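Long-range contacts in hypothetical protein (Staphylococcus aureus subsp. aureus, PDB 1QYI), which is of unknown function but belongs to the haloacid dehalogenase (HAD) superfamily and is probably a hydrolase, perhaps acting on phosphate compounds: residues A23-E28 with E179-W184; C34-H39 with Q116-N121; K221-D226 with E368-L373; F319-S324 with T337-L342. All coordinates share one frame; numbering follows the deposited sequence.

Interaction 1 of 4, residues A23-E28 with E179-W184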
loop_
_atom_site.group_PDB
_atom_site.type_symbol
_atom_site.label_atom_id
_atom_site.label_comp_id
_atom_site.label_asym_id
_atom_site.label_seq_id
_atom_site.Cartn_x
_atom_site.Cartn_y
_atom_site.Cartn_z
ATOM N N ALA A 23 10.718 -0.582 -3.615
ATOM C CA ALA A 23 12.006 -0.422 -4.305
ATOM C C ALA A 23 13.109 -1.232 -3.619
ATOM O O ALA A 23 13.858 -1.949 -4.278
ATOM C CB ALA A 23 12.404 1.056 -4.355
ATOM N N LEU A 24 13.210 -1.101 -2.299
ATOM C CA LEU A 24 14.210 -1.840 -1.528
ATOM C C LEU A 24 14.049 -3.339 -1.702
ATOM O O LEU A 24 15.019 -4.090 -1.654
ATOM C CB LEU A 24 14.105 -1.521 -0.038
ATOM C CG LEU A 24 14.692 -0.212 0.470
ATOM C CD1 LEU A 24 14.806 -0.292 1.991
ATOM C CD2 LEU A 24 16.073 -0.003 -0.145
ATOM N N THR A 25 12.816 -3.783 -1.896
ATOM C CA THR A 25 12.581 -5.206 -2.063
ATOM C C THR A 25 13.268 -5.702 -3.322
ATOM O O THR A 25 14.102 -6.607 -3.268
ATOM C CB THR A 25 11.094 -5.507 -2.120
ATOM O OG1 THR A 25 10.526 -5.222 -0.837
ATOM C CG2 THR A 25 10.857 -6.965 -2.454
ATOM N N VAL A 26 12.927 -5.092 -4.450
ATOM C CA VAL A 26 13.518 -5.457 -5.729
ATOM C C VAL A 26 15.044 -5.412 -5.626
ATOM O O VAL A 26 15.742 -6.339 -6.049
ATOM C CB VAL A 26 13.040 -4.482 -6.824
ATOM C CG1 VAL A 26 13.511 -4.944 -8.191
ATOM C CG2 VAL A 26 11.528 -4.378 -6.787
ATOM N N TYR A 27 15.556 -4.341 -5.032
ATOM C CA TYR A 27 16.999 -4.175 -4.878
ATOM C C TYR A 27 17.640 -5.271 -3.997
ATOM O O TYR A 27 18.690 -5.812 -4.334
ATOM C CB TYR A 27 17.286 -2.765 -4.327
ATOM C CG TYR A 27 18.697 -2.254 -4.554
ATOM C CD1 TYR A 27 19.236 -2.139 -5.845
ATOM C CD2 TYR A 27 19.496 -1.882 -3.475
ATOM C CE1 TYR A 27 20.545 -1.667 -6.043
ATOM C CE2 TYR A 27 20.791 -1.411 -3.655
ATOM C CZ TYR A 27 21.316 -1.308 -4.928
ATOM O OH TYR A 27 22.618 -0.879 -5.068
ATOM N N GLU A 28 17.016 -5.615 -2.878
ATOM C CA GLU A 28 17.585 -6.650 -2.028
ATOM C C GLU A 28 17.559 -8.009 -2.705
ATOM O O GLU A 28 18.426 -8.852 -2.476
ATOM C CB GLU A 28 16.821 -6.768 -0.728
ATOM C CG GLU A 28 17.560 -7.574 0.314
ATOM C CD GLU A 28 16.657 -8.027 1.426
ATOM O OE1 GLU A 28 15.641 -7.329 1.695
ATOM O OE2 GLU A 28 16.975 -9.075 2.038
ATOM N N GLU A 179 7.200 -11.740 0.889
ATOM C CA GLU A 179 7.657 -11.931 2.272
ATOM C C GLU A 179 8.793 -10.967 2.580
ATOM O O GLU A 179 8.905 -10.456 3.698
ATOM C CB GLU A 179 8.121 -13.376 2.522
ATOM C CG GLU A 179 7.022 -14.398 2.328
ATOM C CD GLU A 179 7.402 -15.796 2.777
ATOM O OE1 GLU A 179 8.596 -16.161 2.741
ATOM O OE2 GLU A 179 6.490 -16.555 3.149
ATOM N N VAL A 180 9.620 -10.711 1.572
ATOM C CA VAL A 180 10.755 -9.813 1.729
ATOM C C VAL A 180 10.254 -8.406 1.988
ATOM O O VAL A 180 10.835 -7.666 2.780
ATOM C CB VAL A 180 11.641 -9.782 0.467
ATOM C CG1 VAL A 180 12.846 -8.897 0.710
ATOM C CG2 VAL A 180 12.075 -11.191 0.093
ATOM N N TYR A 181 9.175 -8.036 1.312
ATOM C CA TYR A 181 8.614 -6.700 1.481
ATOM C C TYR A 181 8.002 -6.518 2.877
ATOM O O TYR A 181 8.201 -5.489 3.546
ATOM C CB TYR A 181 7.559 -6.447 0.401
ATOM C CG TYR A 181 6.767 -5.176 0.589
ATOM C CD1 TYR A 181 5.716 -5.118 1.511
ATOM C CD2 TYR A 181 7.042 -4.035 -0.172
ATOM C CE1 TYR A 181 4.960 -3.971 1.667
ATOM C CE2 TYR A 181 6.291 -2.882 -0.022
ATOM C CZ TYR A 181 5.252 -2.858 0.899
ATOM O OH TYR A 181 4.498 -1.724 1.060
ATOM N N GLN A 182 7.267 -7.541 3.310
ATOM C CA GLN A 182 6.606 -7.509 4.604
ATOM C C GLN A 182 7.600 -7.393 5.756
ATOM O O GLN A 182 7.347 -6.682 6.732
ATOM C CB GLN A 182 5.705 -8.746 4.763
ATOM C CG GLN A 182 4.483 -8.724 3.845
ATOM C CD GLN A 182 3.495 -7.618 4.198
ATOM O OE1 GLN A 182 2.671 -7.782 5.096
ATOM N NE2 GLN A 182 3.586 -6.479 3.505
ATOM N N GLU A 183 8.736 -8.077 5.651
ATOM C CA GLU A 183 9.725 -7.989 6.715
ATOM C C GLU A 183 10.334 -6.593 6.684
ATOM O O GLU A 183 10.575 -5.978 7.723
ATOM C CB GLU A 183 10.813 -9.051 6.556
ATOM C CG GLU A 183 11.110 -9.725 7.871
ATOM C CD GLU A 183 12.274 -10.691 7.815
ATOM O OE1 GLU A 183 12.233 -11.632 6.994
ATOM O OE2 GLU A 183 13.224 -10.510 8.605
ATOM N N TRP A 184 10.576 -6.101 5.477
ATOM C CA TRP A 184 11.112 -4.765 5.285
ATOM C C TRP A 184 10.182 -3.760 5.972
ATOM O O TRP A 184 10.622 -2.910 6.741
ATOM C CB TRP A 184 11.179 -4.456 3.791
ATOM C CG TRP A 184 12.545 -4.623 3.159
ATOM C CD1 TRP A 184 12.827 -5.154 1.935
ATOM C CD2 TRP A 184 13.789 -4.149 3.692
ATOM N NE1 TRP A 184 14.175 -5.028 1.668
ATOM C CE2 TRP A 184 14.783 -4.407 2.720
ATOM C CE3 TRP A 184 14.154 -3.510 4.884
ATOM C CZ2 TRP A 184 16.117 -4.070 2.912
ATOM C CZ3 TRP A 184 15.481 -3.173 5.077
ATOM C CH2 TRP A 184 16.449 -3.448 4.083
#
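E28 reaches from helix 16-31 toward V180 and W184 on helix 172-195. E28 CB starts 4.0 Å from W184 NE1. CG lies anti to the backbone N (chi1 -166°), and from there the chain runs out extended, which carries the carboxylate across to the second helix. At the tip, E28 OE1 sits 2.7 Å from W184 NE1, but the angle at the indole N-H is too poor for a hydrogen bond. E28 OE1 also lies 3.4 Å from V180 CG1. The carboxylate and indole planes stand 83° apart. The firm polar partner of OE1 is K204, which makes a salt bridge with it and also a cation-pi contact with the W184 ring, so one lysine serves both groups.

The two helices pack with their axes 9.1 Å apart at closest approach and run at 124° to each other. Both belong to the largely helical region between strand 3-6 and helix 217-229, an insertion placed like the cap that follows the first strand in many HAD enzymes. L24 supplies the apolar counterpart to E28: its CD1 lies over a face of the W184 indole, 4.0 Å from the centroid of the six-membered ring and almost on the ring normal. T25 OG1 is hydrogen-bonded back to V21 O in its own helix, and lies 3.3 Å from Y181 CA, near the plane of the Y181 ring at its edge. T25 CG2 packs 4.1 Å from V180 CB, and L81 of helix 77-93 touches both T25 and Y181.

Interaction 2 of 4, residues C34-H39 with Q116-N121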
loop_
_atom_site.group_PDB
_atom_site.type_symbol
_atom_site.label_atom_id
_atom_site.label_comp_id
_atom_site.label_asym_id
_atom_site.label_seq_id
_atom_site.Cartn_x
_atom_site.Cartn_y
_atom_site.Cartn_z
ATOM N N CYS A 34 22.056 -13.467 -0.545
ATOM C CA CYS A 34 21.059 -14.385 0.022
ATOM C C CYS A 34 20.124 -14.844 -1.087
ATOM O O CYS A 34 19.389 -15.822 -0.933
ATOM C CB CYS A 34 20.208 -13.679 1.076
ATOM S SG CYS A 34 20.500 -14.168 2.761
ATOM N N TYR A 35 20.167 -14.113 -2.200
ATOM C CA TYR A 35 19.331 -14.370 -3.371
ATOM C C TYR A 35 20.182 -14.371 -4.644
ATOM O O TYR A 35 20.926 -15.320 -4.886
ATOM C CB TYR A 35 18.250 -13.293 -3.450
ATOM C CG TYR A 35 17.453 -13.171 -2.168
ATOM C CD1 TYR A 35 16.677 -14.240 -1.706
ATOM C CD2 TYR A 35 17.506 -12.007 -1.393
ATOM C CE1 TYR A 35 15.976 -14.156 -0.504
ATOM C CE2 TYR A 35 16.807 -11.910 -0.185
ATOM C CZ TYR A 35 16.047 -12.995 0.251
ATOM O OH TYR A 35 15.369 -12.956 1.445
ATOM N N LEU A 36 20.084 -13.331 -5.467
ATOM C CA LEU A 36 20.909 -13.306 -6.668
ATOM C C LEU A 36 22.349 -12.872 -6.370
ATOM O O LEU A 36 23.302 -13.526 -6.793
ATOM C CB LEU A 36 20.309 -12.406 -7.753
ATOM C CG LEU A 36 19.234 -13.013 -8.659
ATOM C CD1 LEU A 36 19.004 -12.065 -9.833
ATOM C CD2 LEU A 36 19.670 -14.384 -9.168
ATOM N N GLY A 37 22.512 -11.784 -5.625
ATOM C CA GLY A 37 23.850 -11.323 -5.313
ATOM C C GLY A 37 24.586 -10.935 -6.576
ATOM O O GLY A 37 25.711 -11.369 -6.803
ATOM N N LEU A 38 23.947 -10.105 -7.394
ATOM C CA LEU A 38 24.511 -9.641 -8.655
ATOM C C LEU A 38 25.802 -8.856 -8.454
ATOM O O LEU A 38 26.842 -9.205 -9.013
ATOM C CB LEU A 38 23.479 -8.771 -9.381
ATOM C CG LEU A 38 23.092 -9.042 -10.839
ATOM C CD1 LEU A 38 22.597 -10.479 -11.015
ATOM C CD2 LEU A 38 22.002 -8.057 -11.244
ATOM N N HIS A 39 25.735 -7.791 -7.662
ATOM C CA HIS A 39 26.905 -6.957 -7.395
ATOM C C HIS A 39 26.972 -6.542 -5.919
ATOM O O HIS A 39 26.143 -6.981 -5.118
ATOM C CB HIS A 39 26.875 -5.721 -8.302
ATOM C CG HIS A 39 26.817 -6.054 -9.763
ATOM N ND1 HIS A 39 27.669 -6.953 -10.363
ATOM C CD2 HIS A 39 25.994 -5.601 -10.746
ATOM C CE1 HIS A 39 27.381 -7.046 -11.645
ATOM N NE2 HIS A 39 26.370 -6.236 -11.906
ATOM N N GLN A 116 20.305 -18.323 -5.881
ATOM C CA GLN A 116 21.706 -18.292 -5.467
ATOM C C GLN A 116 22.681 -19.033 -6.389
ATOM O O GLN A 116 23.894 -19.028 -6.154
ATOM C CB GLN A 116 21.818 -18.866 -4.063
ATOM C CG GLN A 116 20.858 -18.222 -3.089
ATOM C CD GLN A 116 20.794 -18.955 -1.768
ATOM O OE1 GLN A 116 20.128 -18.517 -0.832
ATOM N NE2 GLN A 116 21.481 -20.085 -1.689
ATOM N N ASN A 117 22.158 -19.650 -7.441
ATOM C CA ASN A 117 22.990 -20.405 -8.361
ATOM C C ASN A 117 22.955 -19.876 -9.789
ATOM O O ASN A 117 23.090 -20.641 -10.746
ATOM C CB ASN A 117 22.555 -21.873 -8.362
ATOM C CG ASN A 117 22.600 -22.491 -6.982
ATOM O OD1 ASN A 117 23.554 -22.277 -6.226
ATOM N ND2 ASN A 117 21.586 -23.273 -6.647
ATOM N N ILE A 118 22.792 -18.571 -9.945
ATOM C CA ILE A 118 22.719 -17.993 -11.276
ATOM C C ILE A 118 23.918 -17.110 -11.594
ATOM O O ILE A 118 24.465 -17.170 -12.693
ATOM C CB ILE A 118 21.418 -17.167 -11.428
ATOM C CG1 ILE A 118 20.204 -18.092 -11.378
ATOM C CG2 ILE A 118 21.438 -16.404 -12.723
ATOM C CD1 ILE A 118 18.892 -17.358 -11.319
ATOM N N SER A 119 24.322 -16.299 -10.619
ATOM C CA SER A 119 25.440 -15.377 -10.768
ATOM C C SER A 119 26.764 -16.082 -11.091
ATOM O O SER A 119 27.619 -15.527 -11.785
ATOM C CB SER A 119 25.583 -14.556 -9.482
ATOM O OG SER A 119 26.372 -13.391 -9.688
ATOM N N THR A 120 26.933 -17.302 -10.592
ATOM C CA THR A 120 28.156 -18.055 -10.831
ATOM C C THR A 120 28.293 -18.536 -12.278
ATOM O O THR A 120 29.393 -18.863 -12.726
ATOM C CB THR A 120 28.239 -19.287 -9.897
ATOM O OG1 THR A 120 27.226 -20.245 -10.250
ATOM C CG2 THR A 120 28.040 -18.861 -8.438
ATOM N N ASN A 121 27.177 -18.562 -13.004
ATOM C CA ASN A 121 27.158 -19.023 -14.392
ATOM C C ASN A 121 27.134 -17.893 -15.418
ATOM O O ASN A 121 26.899 -18.128 -16.608
ATOM C CB ASN A 121 25.952 -19.931 -14.618
ATOM C CG ASN A 121 26.050 -21.224 -13.840
ATOM O OD1 ASN A 121 25.055 -21.723 -13.317
ATOM N ND2 ASN A 121 27.252 -21.781 -13.771
HETATM O O HOH W 1 22.854 -16.013 -8.285
#
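Y35 and Q116 meet through the backbone of the tyrosine, whose flat ring is turned away from 116-121. C34 CB lies off-centre over one face of that ring, and E28, L29, E112 and R200 also touch the tyrosine. The carbonyl of Y35 faces the other way: its oxygen is 3.1 Å from Q116 CA, a CA-H...O contact with an angle of 132° at the hydrogen. Q116 CG approaches both carbonyl oxygens, 3.4 Å from Y35 O and nearly as close to C34 O. Beyond CG the glutamine chain is extended, so its flat amide is carried out beside C34 O, where the residues are more exposed.

These are two loops of the helical region, one leaving helix 16-31 and the other leaving helix 111-115. The second tightens into a short 3-10 turn, where N121 N bonds back to I118 O. A water joins them, donating to L36 O at 2.9 Å and accepting from S119 N at 2.8 Å, so it satisfies a carbonyl and an amide that do not meet directly. Inward of the water, L36 CD2 rests 3.8 Å from I118 CD1, and I92 of helix 77-93 touches both side chains. The loop swings round at G37, whose positive phi (63°) suits a glycine. S119 CB approaches L36 O to 3.7 Å. With OG anti to the backbone N (chi1 -163°), the serine hydroxyl is brought to 3.6 Å from G37 O, too long for a bond; that carbonyl accepts one from K33 NZ instead.

Interaction 3 of 4, residues K221-D226 with E368-L373; sequences KVLLND and ELRGVL
Charge pairing between D226 and R370 spans the gap from helix 217-229 to helix 369-373. R370 NH2 donates to D226 OD2 at 2.6 Å, with a bent N-H...O angle of 136°. The oxygen lies at the edge of the guanidinium, close to its plane, and accepts the hydrogen bond with its anti lone pair, while the carboxylate plane is turned 71° from the guanidinium. V222 O is only 2.9 Å from D226 OD2; these two acceptors would repel, and the nearby positive NH2 probably offsets that.

The helices run nearly parallel, 21° apart, on one side of the central parallel sheet of the Rossmann-like HAD core. Their axes are 12.1 Å apart, so long side chains must do the bridging. R370 manages this with a chain extended from CG to NE.

Apolar contact lies on the sheet side of the salt bridge. L223 and R370 lie alongside each other, pointing opposite ways, which places L223 CD1 over a face of the guanidinium, 3.7 Å from R370 NH1. The same CD1 makes a looser contact, 4.4 Å from L369 CD2. Toward the sheet, L369 touches I4 and F6 of strand 3-6, and L224 also reaches F6.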
loop_
_atom_site.group_PDB
_atom_site.type_symbol
_atom_site.label_atom_id
_atom_site.label_comp_id
_atom_site.label_asym_id
_atom_site.label_seq_id
_atom_site.Cartn_x
_atom_site.Cartn_y
_atom_site.Cartn_z
ATOM N N LYS A 221 -1.625 17.028 17.170
ATOM C CA LYS A 221 -1.975 16.597 18.514
ATOM C C LYS A 221 -2.763 17.688 19.228
ATOM O O LYS A 221 -3.516 17.404 20.160
ATOM C CB LYS A 221 -0.725 16.254 19.323
ATOM C CG LYS A 221 -0.116 14.892 19.040
ATOM C CD LYS A 221 1.215 14.759 19.771
ATOM C CE LYS A 221 1.831 13.375 19.595
ATOM N NZ LYS A 221 3.230 13.309 20.121
ATOM N N VAL A 222 -2.586 18.937 18.795
ATOM C CA VAL A 222 -3.308 20.070 19.382
ATOM C C VAL A 222 -4.674 20.200 18.718
ATOM O O VAL A 222 -5.659 20.560 19.360
ATOM C CB VAL A 222 -2.544 21.404 19.183
ATOM C CG1 VAL A 222 -3.373 22.562 19.734
ATOM C CG2 VAL A 222 -1.192 21.352 19.879
ATOM N N LEU A 223 -4.718 19.912 17.420
ATOM C CA LEU A 223 -5.952 19.972 16.650
ATOM C C LEU A 223 -6.912 18.893 17.123
ATOM O O LEU A 223 -8.095 19.151 17.325
ATOM C CB LEU A 223 -5.654 19.785 15.157
ATOM C CG LEU A 223 -6.789 19.341 14.219
ATOM C CD1 LEU A 223 -7.896 20.396 14.173
ATOM C CD2 LEU A 223 -6.214 19.085 12.830
ATOM N N LEU A 224 -6.401 17.680 17.297
ATOM C CA LEU A 224 -7.233 16.568 17.755
ATOM C C LEU A 224 -7.736 16.828 19.167
ATOM O O LEU A 224 -8.894 16.564 19.486
ATOM C CB LEU A 224 -6.437 15.259 17.722
ATOM C CG LEU A 224 -5.993 14.809 16.329
ATOM C CD1 LEU A 224 -5.176 13.533 16.439
ATOM C CD2 LEU A 224 -7.218 14.603 15.450
ATOM N N ASN A 225 -6.846 17.347 20.007
ATOM C CA ASN A 225 -7.162 17.665 21.391
ATOM C C ASN A 225 -8.290 18.696 21.469
ATOM O O ASN A 225 -9.250 18.509 22.210
ATOM C CB ASN A 225 -5.906 18.192 22.092
ATOM C CG ASN A 225 -6.055 18.249 23.598
ATOM O OD1 ASN A 225 -6.434 17.261 24.238
ATOM N ND2 ASN A 225 -5.743 19.400 24.176
ATOM N N ASP A 226 -8.180 19.781 20.706
ATOM C CA ASP A 226 -9.223 20.800 20.720
ATOM C C ASP A 226 -10.504 20.230 20.130
ATOM O O ASP A 226 -11.596 20.562 20.580
ATOM C CB ASP A 226 -8.808 22.040 19.923
ATOM C CG ASP A 226 -7.508 22.643 20.409
ATOM O OD1 ASP A 226 -7.190 22.525 21.616
ATOM O OD2 ASP A 226 -6.810 23.262 19.577
ATOM N N GLU A 368 -6.069 23.139 8.015
ATOM C CA GLU A 368 -7.134 24.041 7.613
ATOM C C GLU A 368 -8.517 23.509 7.962
ATOM O O GLU A 368 -9.529 24.032 7.491
ATOM C CB GLU A 368 -7.043 24.307 6.106
ATOM C CG GLU A 368 -5.939 25.284 5.723
ATOM C CD GLU A 368 -5.824 25.495 4.220
ATOM O OE1 GLU A 368 -6.858 25.375 3.521
ATOM O OE2 GLU A 368 -4.704 25.803 3.742
ATOM N N LEU A 369 -8.560 22.477 8.795
ATOM C CA LEU A 369 -9.831 21.873 9.195
ATOM C C LEU A 369 -10.635 22.767 10.137
ATOM O O LEU A 369 -11.865 22.688 10.177
ATOM C CB LEU A 369 -9.587 20.514 9.859
ATOM C CG LEU A 369 -10.814 19.780 10.403
ATOM C CD1 LEU A 369 -11.767 19.447 9.262
ATOM C CD2 LEU A 369 -10.380 18.507 11.109
ATOM N N ARG A 370 -9.948 23.614 10.898
ATOM C CA ARG A 370 -10.637 24.510 11.817
ATOM C C ARG A 370 -11.524 25.495 11.054
ATOM O O ARG A 370 -12.621 25.833 11.502
ATOM C CB ARG A 370 -9.638 25.298 12.660
ATOM C CG ARG A 370 -9.080 24.569 13.857
ATOM C CD ARG A 370 -8.332 25.557 14.732
ATOM N NE ARG A 370 -7.774 24.951 15.929
ATOM C CZ ARG A 370 -6.791 24.059 15.923
ATOM N NH1 ARG A 370 -6.254 23.668 14.777
ATOM N NH2 ARG A 370 -6.340 23.561 17.071
ATOM N N GLY A 371 -11.035 25.949 9.903
ATOM C CA GLY A 371 -11.778 26.896 9.093
ATOM C C GLY A 371 -13.148 26.383 8.723
ATOM O O GLY A 371 -14.111 27.144 8.666
ATOM N N VAL A 372 -13.237 25.081 8.477
ATOM C CA VAL A 372 -14.496 24.459 8.114
ATOM C C VAL A 372 -15.433 24.339 9.302
ATOM O O VAL A 372 -16.643 24.525 9.166
ATOM C CB VAL A 372 -14.274 23.059 7.551
ATOM C CG1 VAL A 372 -15.603 22.451 7.134
ATOM C CG2 VAL A 372 -13.319 23.125 6.378
ATOM N N LEU A 373 -14.891 24.023 10.470
ATOM C CA LEU A 373 -15.753 23.870 11.639
ATOM C C LEU A 373 -16.196 25.208 12.236
ATOM O O LEU A 373 -17.199 25.273 12.948
ATOM C CB LEU A 373 -15.063 22.997 12.698
ATOM C CG LEU A 373 -14.645 21.598 12.214
ATOM C CD1 LEU A 373 -13.939 20.853 13.334
ATOM C CD2 LEU A 373 -15.862 20.826 11.741
#

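Interaction 4 of 4, residues F319-S324 with T337-L342; sequences FIVGDS and TFIGTL
I320 and I339 lie in the tight half of this contact, where two parallel strands are zipped by their backbones. I320 N donates to T337 O at 2.8 Å, and I320 O accepts from I339 N at 3.0 Å; both donors approach nearly along the C=O axis. The next rung, G322 N to I339 O, is stretched to 3.4 Å and weak. On one face of the sheet F319 and T337 lie side by side, with T337 CG2 at the edge of the phenyl ring, 3.3 Å from F319 CD1. V321 and I339 pair likewise, CG2 to CG2 at 3.7 Å. On the other face I320 CG2 meets the edge of the F338 ring in its plane, 3.9 Å from F338 CD1.

At the looser, C-terminal end G322 O still takes a bond from T341 N at 2.7 Å, and a weak one from T341 OG1, which its torsion (chi1 -38°) turns toward that oxygen. Past the last bridge the backbones stay close as far as D323 and T341, but direct bonds give way to a water donating to both D323 O and T341 O, and the chains diverge only at S324 and L342. D323 and S324 are partly exposed, and D323 OD1 lies close to D7 OD2. G322-D323, with D327 four residues on, resembles the GDxxxD-type motif that in HAD relatives helps bind magnesium.

S324 is the N-cap of helix 325-334, which completes the beta-alpha-beta crossover and covers I320 and F338. L369 and V372 of helix 369-373 pack on I339 across the sheet, while strand 3-6 flanks 318-322 and strand 361-363 flanks 337-341.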
loop_
_atom_site.group_PDB
_atom_site.type_symbol
_atom_site.label_atom_id
_atom_site.label_comp_id
_atom_site.label_asym_id
_atom_site.label_seq_id
_atom_site.Cartn_x
_atom_site.Cartn_y
_atom_site.Cartn_z
ATOM N N PHE A 319 -18.848 14.078 10.229
ATOM C CA PHE A 319 -17.965 14.743 9.274
ATOM C C PHE A 319 -16.846 13.775 8.882
ATOM O O PHE A 319 -15.986 13.420 9.702
ATOM C CB PHE A 319 -17.312 15.972 9.904
ATOM C CG PHE A 319 -18.274 17.062 10.260
ATOM C CD1 PHE A 319 -18.843 17.853 9.272
ATOM C CD2 PHE A 319 -18.627 17.283 11.585
ATOM C CE1 PHE A 319 -19.741 18.847 9.598
ATOM C CE2 PHE A 319 -19.523 18.275 11.916
ATOM C CZ PHE A 319 -20.086 19.057 10.917
ATOM N N ILE A 320 -16.845 13.363 7.625
ATOM C CA ILE A 320 -15.828 12.456 7.133
ATOM C C ILE A 320 -14.713 13.287 6.510
ATOM O O ILE A 320 -14.958 14.116 5.634
ATOM C CB ILE A 320 -16.428 11.477 6.119
ATOM C CG1 ILE A 320 -17.270 10.449 6.869
ATOM C CG2 ILE A 320 -15.327 10.815 5.318
ATOM C CD1 ILE A 320 -17.981 9.452 5.975
ATOM N N VAL A 321 -13.493 13.051 6.991
ATOM C CA VAL A 321 -12.288 13.755 6.553
ATOM C C VAL A 321 -11.362 12.822 5.784
ATOM O O VAL A 321 -10.689 11.957 6.362
ATOM C CB VAL A 321 -11.512 14.334 7.775
ATOM C CG1 VAL A 321 -10.209 14.989 7.324
ATOM C CG2 VAL A 321 -12.383 15.331 8.521
ATOM N N GLY A 322 -11.328 13.004 4.472
ATOM C CA GLY A 322 -10.487 12.162 3.657
ATOM C C GLY A 322 -10.029 12.871 2.411
ATOM O O GLY A 322 -10.302 14.050 2.211
ATOM N N ASP A 323 -9.351 12.132 1.552
ATOM C CA ASP A 323 -8.838 12.707 0.330
ATOM C C ASP A 323 -9.325 11.954 -0.896
ATOM O O ASP A 323 -9.373 12.507 -1.989
ATOM C CB ASP A 323 -7.311 12.688 0.379
ATOM C CG ASP A 323 -6.762 11.287 0.541
ATOM O OD1 ASP A 323 -7.247 10.537 1.428
ATOM O OD2 ASP A 323 -5.836 10.938 -0.218
ATOM N N SER A 324 -9.678 10.688 -0.717
ATOM C CA SER A 324 -10.136 9.887 -1.838
ATOM C C SER A 324 -11.593 10.131 -2.140
ATOM O O SER A 324 -12.387 10.509 -1.272
ATOM C CB SER A 324 -9.944 8.400 -1.562
ATOM O OG SER A 324 -10.921 7.936 -0.652
ATOM N N THR A 337 -21.533 14.740 6.378
ATOM C CA THR A 337 -20.882 15.865 5.723
ATOM C C THR A 337 -19.483 15.434 5.313
ATOM O O THR A 337 -18.757 14.813 6.096
ATOM C CB THR A 337 -20.784 17.091 6.654
ATOM O OG1 THR A 337 -22.080 17.691 6.794
ATOM C CG2 THR A 337 -19.815 18.123 6.086
ATOM N N PHE A 338 -19.106 15.750 4.077
ATOM C CA PHE A 338 -17.787 15.375 3.585
ATOM C C PHE A 338 -16.849 16.568 3.415
ATOM O O PHE A 338 -17.228 17.599 2.873
ATOM C CB PHE A 338 -17.898 14.634 2.245
ATOM C CG PHE A 338 -16.562 14.240 1.665
ATOM C CD1 PHE A 338 -15.820 13.190 2.229
ATOM C CD2 PHE A 338 -16.014 14.964 0.601
ATOM C CE1 PHE A 338 -14.553 12.870 1.747
ATOM C CE2 PHE A 338 -14.748 14.658 0.108
ATOM C CZ PHE A 338 -14.006 13.606 0.681
ATOM N N ILE A 339 -15.624 16.415 3.899
ATOM C CA ILE A 339 -14.628 17.451 3.772
ATOM C C ILE A 339 -13.355 16.822 3.217
ATOM O O ILE A 339 -12.700 16.024 3.886
ATOM C CB ILE A 339 -14.376 18.192 5.113
ATOM C CG1 ILE A 339 -12.982 18.852 5.069
ATOM C CG2 ILE A 339 -14.558 17.255 6.282
ATOM C CD1 ILE A 339 -12.695 19.769 6.227
ATOM N N GLY A 340 -13.038 17.172 1.970
ATOM C CA GLY A 340 -11.869 16.625 1.297
ATOM C C GLY A 340 -10.558 17.354 1.529
ATOM O O GLY A 340 -10.522 18.584 1.624
ATOM N N THR A 341 -9.475 16.586 1.616
ATOM C CA THR A 341 -8.146 17.154 1.826
ATOM C C THR A 341 -7.336 17.064 0.551
ATOM O O THR A 341 -7.544 16.162 -0.249
ATOM C CB THR A 341 -7.383 16.419 2.921
ATOM O OG1 THR A 341 -8.282 16.065 3.977
ATOM C CG2 THR A 341 -6.304 17.323 3.490
ATOM N N LEU A 342 -6.418 18.004 0.350
ATOM C CA LEU A 342 -5.611 17.982 -0.863
ATOM C C LEU A 342 -4.227 17.398 -0.617
ATOM O O LEU A 342 -3.258 17.750 -1.287
ATOM C CB LEU A 342 -5.508 19.387 -1.452
ATOM C CG LEU A 342 -6.835 19.942 -1.954
ATOM C CD1 LEU A 342 -6.615 21.309 -2.575
ATOM C CD2 LEU A 342 -7.444 18.977 -2.971
HETATM O O HOH W 2 -8.032 14.897 -2.356
#

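In the fold
The four contacts divide between two parts of one chain. Interactions 1 and 2 lie in the helical region, their centres 17 Å apart, with 34-39 and 116-121 nested inside the loop that 23-28 and 179-184 close; Y35 touches E28 and V180, joining them. Interactions 3 and 4 follow in the alpha/beta core, with centres 14 Å apart and interaction 4 nested inside interaction 3. The helix pair of interaction 3 packs directly on the strand pair of interaction 4. Interactions 1 and 3 are 37 Å apart between centres, on opposite sides of the chain's centre, consistent with a cap and a core built as separate units, as in many HAD enzymes.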